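Putative ABC-transporter ATP-binding protein (Alicyclobacillus acidocaldarius, PDB 1Z47) probably binds and hydrolyses ATP as the nucleotide-binding subunit of an ABC transporter thought to import sulfate. Local coordinates at residues T14-G26 and V31-M43. Sequence-based numbering, arbitrary orientation.
Sequences TIEFVGVEKIYPG and VRGVSFQIREGEM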
loop_
_atom_site.group_PDB
_atom_site.type_symbol
_atom_site.label_atom_id
_atom_site.label_comp_id
_atom_site.label_asym_id
_atom_site.label_seq_id
_atom_site.Cartn_x
_atom_site.Cartn_y
_atom_site.Cartn_z
ATOM N N THR B 14 21.752 -2.616 -19.926
ATOM C CA THR B 14 22.873 -1.663 -19.690
ATOM C C THR B 14 23.559 -2.019 -18.376
ATOM O O THR B 14 24.577 -1.433 -18.037
ATOM C CB THR B 14 22.358 -0.199 -19.580
ATOM O OG1 THR B 14 21.057 -0.100 -20.175
ATOM C CG2 THR B 14 23.309 0.766 -20.292
ATOM N N ILE B 15 22.997 -2.968 -17.626
ATOM C CA ILE B 15 23.586 -3.348 -16.341
ATOM C C ILE B 15 23.757 -4.856 -16.192
ATOM O O ILE B 15 22.893 -5.633 -16.607
ATOM C CB ILE B 15 22.722 -2.860 -15.140
ATOM C CG1 ILE B 15 22.339 -1.385 -15.318
ATOM C CG2 ILE B 15 23.512 -3.021 -13.848
ATOM C CD1 ILE B 15 21.511 -0.820 -14.162
ATOM N N GLU B 16 24.869 -5.272 -15.596
ATOM C CA GLU B 16 25.091 -6.700 -15.404
ATOM C C GLU B 16 25.916 -7.018 -14.180
ATOM O O GLU B 16 26.919 -6.360 -13.877
ATOM C CB GLU B 16 25.743 -7.337 -16.646
ATOM C CG GLU B 16 25.957 -8.857 -16.498
ATOM C CD GLU B 16 26.367 -9.555 -17.800
ATOM O OE1 GLU B 16 26.550 -10.794 -17.769
ATOM O OE2 GLU B 16 26.501 -8.879 -18.847
ATOM N N PHE B 17 25.460 -8.017 -13.437
ATOM C CA PHE B 17 26.196 -8.456 -12.265
ATOM C C PHE B 17 26.797 -9.811 -12.635
ATOM O O PHE B 17 26.117 -10.658 -13.206
ATOM C CB PHE B 17 25.268 -8.611 -11.042
ATOM C CG PHE B 17 25.128 -7.353 -10.215
ATOM C CD1 PHE B 17 24.948 -7.433 -8.834
ATOM C CD2 PHE B 17 25.160 -6.095 -10.816
ATOM C CE1 PHE B 17 24.803 -6.278 -8.059
ATOM C CE2 PHE B 17 25.016 -4.935 -10.051
ATOM C CZ PHE B 17 24.837 -5.026 -8.672
ATOM N N VAL B 18 28.067 -9.999 -12.312
ATOM C CA VAL B 18 28.752 -11.258 -12.605
ATOM C C VAL B 18 29.238 -11.863 -11.299
ATOM O O VAL B 18 30.225 -11.397 -10.718
ATOM C CB VAL B 18 29.964 -11.034 -13.544
ATOM C CG1 VAL B 18 30.684 -12.368 -13.804
ATOM C CG2 VAL B 18 29.492 -10.428 -14.849
ATOM N N GLY B 19 28.521 -12.882 -10.832
ATOM C CA GLY B 19 28.887 -13.553 -9.597
ATOM C C GLY B 19 29.226 -12.577 -8.490
ATOM O O GLY B 19 30.236 -12.727 -7.802
ATOM N N VAL B 20 28.372 -11.570 -8.319
ATOM C CA VAL B 20 28.585 -10.554 -7.306
ATOM C C VAL B 20 28.244 -11.091 -5.930
ATOM O O VAL B 20 27.185 -11.689 -5.713
ATOM C CB VAL B 20 27.742 -9.303 -7.600
ATOM C CG1 VAL B 20 27.934 -8.284 -6.494
ATOM C CG2 VAL B 20 28.142 -8.720 -8.966
ATOM N N GLU B 21 29.158 -10.859 -5.003
ATOM C CA GLU B 21 29.014 -11.321 -3.642
ATOM C C GLU B 21 29.458 -10.228 -2.683
ATOM O O GLU B 21 30.512 -9.625 -2.864
ATOM C CB GLU B 21 29.869 -12.575 -3.461
ATOM C CG GLU B 21 29.911 -13.136 -2.067
ATOM C CD GLU B 21 30.875 -14.311 -1.966
ATOM O OE1 GLU B 21 30.652 -15.328 -2.671
ATOM O OE2 GLU B 21 31.856 -14.203 -1.191
ATOM N N LYS B 22 28.637 -9.986 -1.664
ATOM C CA LYS B 22 28.891 -8.981 -0.636
ATOM C C LYS B 22 28.104 -9.505 0.555
ATOM O O LYS B 22 26.893 -9.339 0.631
ATOM C CB LYS B 22 28.334 -7.635 -1.080
ATOM C CG LYS B 22 29.250 -6.460 -0.853
ATOM C CD LYS B 22 29.360 -6.072 0.604
ATOM C CE LYS B 22 29.978 -4.685 0.694
ATOM N NZ LYS B 22 30.184 -4.215 2.080
ATOM N N ILE B 23 28.805 -10.139 1.479
ATOM C CA ILE B 23 28.182 -10.761 2.642
ATOM C C ILE B 23 28.357 -9.979 3.936
ATOM O O ILE B 23 29.446 -9.491 4.239
ATOM C CB ILE B 23 28.765 -12.185 2.810
ATOM C CG1 ILE B 23 28.481 -12.982 1.537
ATOM C CG2 ILE B 23 28.180 -12.880 4.034
ATOM C CD1 ILE B 23 29.359 -14.189 1.365
ATOM N N TYR B 24 27.278 -9.850 4.695
ATOM C CA TYR B 24 27.333 -9.148 5.973
ATOM C C TYR B 24 27.186 -10.207 7.058
ATOM O O TYR B 24 26.216 -10.965 7.070
ATOM C CB TYR B 24 26.211 -8.107 6.079
ATOM C CG TYR B 24 26.377 -6.924 5.143
ATOM C CD1 TYR B 24 26.030 -7.014 3.797
ATOM C CD2 TYR B 24 26.912 -5.723 5.608
ATOM C CE1 TYR B 24 26.211 -5.925 2.920
ATOM C CE2 TYR B 24 27.103 -4.637 4.750
ATOM C CZ TYR B 24 26.752 -4.746 3.409
ATOM O OH TYR B 24 26.977 -3.679 2.568
ATOM N N PRO B 25 28.145 -10.264 7.992
ATOM C CA PRO B 25 28.109 -11.253 9.073
ATOM C C PRO B 25 26.801 -11.311 9.845
ATOM O O PRO B 25 26.525 -12.292 10.531
ATOM C CB PRO B 25 29.276 -10.828 9.955
ATOM C CG PRO B 25 29.241 -9.319 9.807
ATOM C CD PRO B 25 29.112 -9.195 8.309
ATOM N N GLY B 26 25.999 -10.259 9.744
ATOM C CA GLY B 26 24.744 -10.231 10.469
ATOM C C GLY B 26 23.585 -10.838 9.700
ATOM O O GLY B 26 22.488 -10.979 10.242
ATOM N N VAL B 31 24.444 -10.239 -0.169
ATOM C CA VAL B 31 24.161 -10.520 -1.572
ATOM C C VAL B 31 24.987 -11.791 -1.757
ATOM O O VAL B 31 26.217 -11.762 -1.616
ATOM C CB VAL B 31 24.682 -9.384 -2.480
ATOM C CG1 VAL B 31 24.350 -9.683 -3.933
ATOM C CG2 VAL B 31 24.043 -8.052 -2.055
ATOM N N ARG B 32 24.324 -12.897 -2.073
ATOM C CA ARG B 32 25.006 -14.180 -2.148
ATOM C C ARG B 32 25.279 -14.825 -3.509
ATOM O O ARG B 32 24.707 -15.866 -3.834
ATOM C CB ARG B 32 24.250 -15.153 -1.227
ATOM C CG ARG B 32 24.074 -14.607 0.188
ATOM C CD ARG B 32 23.263 -15.540 1.103
ATOM N NE ARG B 32 22.965 -14.925 2.402
ATOM C CZ ARG B 32 23.820 -14.825 3.417
ATOM N NH1 ARG B 32 25.060 -15.304 3.315
ATOM N NH2 ARG B 32 23.439 -14.231 4.539
ATOM N N GLY B 33 26.179 -14.213 -4.286
ATOM C CA GLY B 33 26.529 -14.756 -5.589
ATOM C C GLY B 33 25.442 -14.521 -6.604
ATOM O O GLY B 33 24.781 -15.460 -7.063
ATOM N N VAL B 34 25.264 -13.260 -6.980
ATOM C CA VAL B 34 24.204 -12.913 -7.909
ATOM C C VAL B 34 24.652 -12.513 -9.309
ATOM O O VAL B 34 25.670 -11.851 -9.475
ATOM C CB VAL B 34 23.343 -11.782 -7.284
ATOM C CG1 VAL B 34 22.316 -11.257 -8.288
ATOM C CG2 VAL B 34 22.656 -12.326 -6.026
ATOM N N SER B 35 23.874 -12.928 -10.305
ATOM C CA SER B 35 24.144 -12.592 -11.699
ATOM C C SER B 35 22.836 -12.325 -12.438
ATOM O O SER B 35 21.880 -13.086 -12.321
ATOM C CB SER B 35 24.892 -13.731 -12.400
ATOM O OG SER B 35 26.154 -13.939 -11.793
ATOM N N PHE B 36 22.785 -11.233 -13.192
ATOM C CA PHE B 36 21.594 -10.902 -13.955
ATOM C C PHE B 36 21.976 -9.888 -15.007
ATOM O O PHE B 36 23.025 -9.255 -14.925
ATOM C CB PHE B 36 20.486 -10.319 -13.050
ATOM C CG PHE B 36 20.912 -9.111 -12.249
ATOM C CD1 PHE B 36 21.053 -7.866 -12.857
ATOM C CD2 PHE B 36 21.197 -9.226 -10.888
ATOM C CE1 PHE B 36 21.472 -6.748 -12.120
ATOM C CE2 PHE B 36 21.617 -8.118 -10.140
ATOM C CZ PHE B 36 21.755 -6.874 -10.760
ATOM N N GLN B 37 21.116 -9.734 -15.995
ATOM C CA GLN B 37 21.369 -8.775 -17.049
ATOM C C GLN B 37 20.126 -7.931 -17.242
ATOM O O GLN B 37 19.051 -8.460 -17.546
ATOM C CB GLN B 37 21.685 -9.488 -18.362
ATOM C CG GLN B 37 22.737 -10.579 -18.268
ATOM C CD GLN B 37 23.155 -11.072 -19.642
ATOM O OE1 GLN B 37 23.926 -10.412 -20.343
ATOM N NE2 GLN B 37 22.632 -12.224 -20.044
ATOM N N ILE B 38 20.271 -6.622 -17.065
ATOM C CA ILE B 38 19.153 -5.704 -17.259
ATOM C C ILE B 38 19.301 -5.063 -18.646
ATOM O O ILE B 38 20.381 -4.589 -19.007
ATOM C CB ILE B 38 19.139 -4.619 -16.153
ATOM C CG1 ILE B 38 18.733 -5.262 -14.815
ATOM C CG2 ILE B 38 18.170 -3.510 -16.512
ATOM C CD1 ILE B 38 18.801 -4.317 -13.619
ATOM N N ARG B 39 18.213 -5.065 -19.413
ATOM C CA ARG B 39 18.204 -4.503 -20.765
ATOM C C ARG B 39 18.203 -2.964 -20.815
ATOM O O ARG B 39 17.759 -2.281 -19.878
ATOM C CB ARG B 39 16.989 -5.032 -21.533
ATOM C CG ARG B 39 16.775 -6.544 -21.403
ATOM C CD ARG B 39 15.591 -7.025 -22.237
ATOM N NE ARG B 39 15.945 -7.187 -23.649
ATOM C CZ ARG B 39 15.076 -7.446 -24.623
ATOM N NH1 ARG B 39 15.503 -7.576 -25.871
ATOM N NH2 ARG B 39 13.779 -7.566 -24.357
ATOM N N GLU B 40 18.701 -2.419 -21.923
ATOM C CA GLU B 40 18.741 -0.971 -22.089
ATOM C C GLU B 40 17.326 -0.382 -22.158
ATOM O O GLU B 40 16.436 -0.915 -22.847
ATOM C CB GLU B 40 19.548 -0.604 -23.354
ATOM C CG GLU B 40 21.049 -0.940 -23.242
ATOM C CD GLU B 40 21.872 -0.562 -24.483
ATOM O OE1 GLU B 40 22.017 0.649 -24.783
ATOM O OE2 GLU B 40 22.385 -1.483 -25.157
ATOM N N GLY B 41 17.117 0.710 -21.417
ATOM C CA GLY B 41 15.822 1.367 -21.412
ATOM C C GLY B 41 14.775 0.627 -20.601
ATOM O O GLY B 41 13.585 0.945 -20.641
ATOM N N GLU B 42 15.210 -0.369 -19.849
ATOM C CA GLU B 42 14.256 -1.133 -19.058
ATOM C C GLU B 42 14.110 -0.519 -17.669
ATOM O O GLU B 42 15.036 0.119 -17.167
ATOM C CB GLU B 42 14.740 -2.581 -18.920
ATOM C CG GLU B 42 13.673 -3.539 -18.491
ATOM C CD GLU B 42 14.158 -4.980 -18.424
ATOM O OE1 GLU B 42 13.292 -5.874 -18.486
ATOM O OE2 GLU B 42 15.386 -5.213 -18.300
ATOM N N MET B 43 12.945 -0.709 -17.059
ATOM C CA MET B 43 12.731 -0.232 -15.697
ATOM C C MET B 43 12.637 -1.497 -14.836
ATOM O O MET B 43 11.673 -2.233 -14.956
ATOM C CB MET B 43 11.420 0.541 -15.587
ATOM C CG MET B 43 11.067 0.931 -14.153
ATOM S SD MET B 43 9.995 2.361 -14.140
ATOM C CE MET B 43 11.169 3.626 -13.647
#
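Phe36 carries its CG between backbone N and carbonyl carbon (chi1 56°), whereas Phe17 turns CG anti to its own carbonyl carbon; from neighbouring strands the rings run alongside each other on one face of the sheet, both extending in the same direction. They form an offset stack with centroids 4.6 Å apart and planes 25° from parallel. Phe36 CZ sits over one face of the Phe17 ring, 3.5 Å from Phe17 CG, while Phe17 CB makes a CH-pi contact over a face of Phe36. Ile15 and Ile38 meet through their CB atoms on the same face of the sheet, where they also touch Val200 of strand 198-203. The pair belongs to the antiparallel beta subdomain of the ABC ATPase fold, its apolar face packed on the P-loop NTPase core: Phe17 reaches Ile57, Leu60 and Ile61 of helix 54-62, which begins within the probable Walker A motif, and Val31 touches Thr56. Replacing Phe17 by an alanine is likely to leave one face of Phe36 without its stacking partner and a gap against helix 54-62. Both strands bend near Gly19 and Gly33, each in a G1 bulge. At the first corner Ser35 OG accepts a hydrogen bond from Gly19 N (2.8 Å). At the far end, a classic bulge sets Thr14 and Ile15 against Ile38, whose O takes Thr14 N at 2.6 Å and Ile15 N weakly; Thr14 OG1 is hydrogen-bonded to Thr198 OG1.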